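Local coordinates for probable glutamine synthetase (Pseudomonas aeruginosa, PDB 4HPP), which is a probable member of the glutamine synthetase family, built from an N-terminal beta domain and a larger catalytic domain and assembled as several subunits, at residues C39-V42 against P43-S47. Sequence-based numbering, arbitrary orientation.
Sequences CGWV and PANSS
Asn45 reaches back over the indole of Trp41, where strand 39-41, outermost in this chain's five-stranded N-terminal sheet, runs directly into the 3-10 turn 43-47. Its ND2 stands 3.3 Å above the ring plane, over the ring's centre, and lies 3.4 Å from Trp41 CE2. Amide and indole planes are 73° apart, so the steep amide brings ND2 to one face in an N-H...pi-type approach. With CG opposite the carbonyl carbon and beside the backbone N (chi1 -65°), the Asn45 amide turns back toward the strand and over the indole.

Among backbone bonds, Asn45 N donates to Val42 O at 3.1 Å, with 157° at the hydrogen. Ser46 N to Pro43 O and Ser47 N to Ala44 O repeat this i+3 spacing, as expected of 3-10 geometry.

Val42 supplies the apolar part: CG1 lies 3.8 Å from Pro43 CD and 4.2 Å from Ala44 CB, and CB lies 3.7 Å from Asn45 ND2.

One water, in the indole plane, accepts from Trp41 NE1 at 2.7 Å and bonds to Ser46 OG. Phe148 of a second subunit packs on Asn45. Within this subunit interface, the turn thus meets the indole at one face through Asn45 and, by way of the water, at its N-H, giving that buried polar group a partner.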
loop_
_atom_site.group_PDB
_atom_site.type_symbol
_atom_site.label_atom_id
_atom_site.label_comp_id
_atom_site.label_asym_id
_atom_site.label_seq_id
_atom_site.Cartn_x
_atom_site.Cartn_y
_atom_site.Cartn_z
ATOM N N CYS A 39 16.627 -33.044 -26.510
ATOM C CA CYS A 39 15.625 -33.498 -25.530
ATOM C C CYS A 39 14.531 -34.277 -26.209
ATOM O O CYS A 39 14.281 -34.084 -27.404
ATOM C CB CYS A 39 14.970 -32.309 -24.816
ATOM S SG CYS A 39 13.897 -31.258 -25.840
ATOM N N GLY A 40 13.835 -35.120 -25.450
ATOM C CA GLY A 40 12.711 -35.871 -25.999
ATOM C C GLY A 40 11.596 -34.987 -26.563
ATOM O O GLY A 40 11.496 -33.816 -26.249
ATOM N N TRP A 41 10.773 -35.541 -27.439
ATOM C CA TRP A 41 9.591 -34.831 -27.949
ATOM C C TRP A 41 8.665 -35.862 -28.498
ATOM O O TRP A 41 9.100 -36.961 -28.834
ATOM C CB TRP A 41 10.019 -33.835 -29.030
ATOM C CG TRP A 41 9.000 -32.787 -29.302
ATOM C CD1 TRP A 41 8.258 -32.596 -30.464
ATOM C CD2 TRP A 41 8.512 -31.764 -28.359
ATOM N NE1 TRP A 41 7.383 -31.528 -30.315
ATOM C CE2 TRP A 41 7.511 -30.980 -29.081
ATOM C CE3 TRP A 41 8.827 -31.412 -27.067
ATOM C CZ2 TRP A 41 6.868 -29.911 -28.494
ATOM C CZ3 TRP A 41 8.187 -30.324 -26.502
ATOM C CH2 TRP A 41 7.221 -29.607 -27.178
ATOM N N VAL A 42 7.383 -35.560 -28.578
ATOM C CA VAL A 42 6.339 -36.585 -28.894
ATOM C C VAL A 42 5.771 -36.172 -30.265
ATOM O O VAL A 42 5.394 -35.015 -30.434
ATOM C CB VAL A 42 5.269 -36.631 -27.761
ATOM C CG1 VAL A 42 4.034 -37.442 -28.137
ATOM C CG2 VAL A 42 5.877 -37.167 -26.470
ATOM N N PRO A 43 5.763 -37.081 -31.268
ATOM C CA PRO A 43 5.303 -36.708 -32.615
ATOM C C PRO A 43 3.865 -36.175 -32.643
ATOM O O PRO A 43 3.551 -35.265 -33.441
ATOM C CB PRO A 43 5.358 -38.029 -33.380
ATOM C CG PRO A 43 6.310 -38.889 -32.618
ATOM C CD PRO A 43 6.007 -38.533 -31.189
ATOM N N ALA A 44 3.014 -36.720 -31.771
ATOM C CA ALA A 44 1.597 -36.345 -31.735
ATOM C C ALA A 44 1.358 -34.867 -31.353
ATOM O O ALA A 44 0.241 -34.348 -31.592
ATOM C CB ALA A 44 0.781 -37.293 -30.847
ATOM N N ASN A 45 2.391 -34.205 -30.801
ATOM C CA ASN A 45 2.324 -32.762 -30.478
ATOM C C ASN A 45 2.119 -31.933 -31.738
ATOM O O ASN A 45 1.493 -30.870 -31.702
ATOM C CB ASN A 45 3.584 -32.276 -29.784
ATOM C CG ASN A 45 3.777 -32.905 -28.427
ATOM O OD1 ASN A 45 2.830 -33.368 -27.817
ATOM N ND2 ASN A 45 5.013 -32.904 -27.938
ATOM N N SER A 46 2.628 -32.450 -32.855
ATOM C CA SER A 46 2.442 -31.817 -34.158
ATOM C C SER A 46 1.001 -31.937 -34.692
ATOM O O SER A 46 0.633 -31.260 -35.664
ATOM C CB SER A 46 3.443 -32.365 -35.170
ATOM O OG SER A 46 4.761 -32.337 -34.640
ATOM N N SER A 47 0.165 -32.738 -34.047
ATOM C CA SER A 47 -1.252 -32.666 -34.380
ATOM C C SER A 47 -2.058 -31.754 -33.439
ATOM O O SER A 47 -3.294 -31.783 -33.515
ATOM C CB SER A 47 -1.908 -34.065 -34.417
ATOM O OG SER A 47 -1.129 -35.061 -35.082
HETATM O O HOH W 1 5.598 -30.557 -32.155
#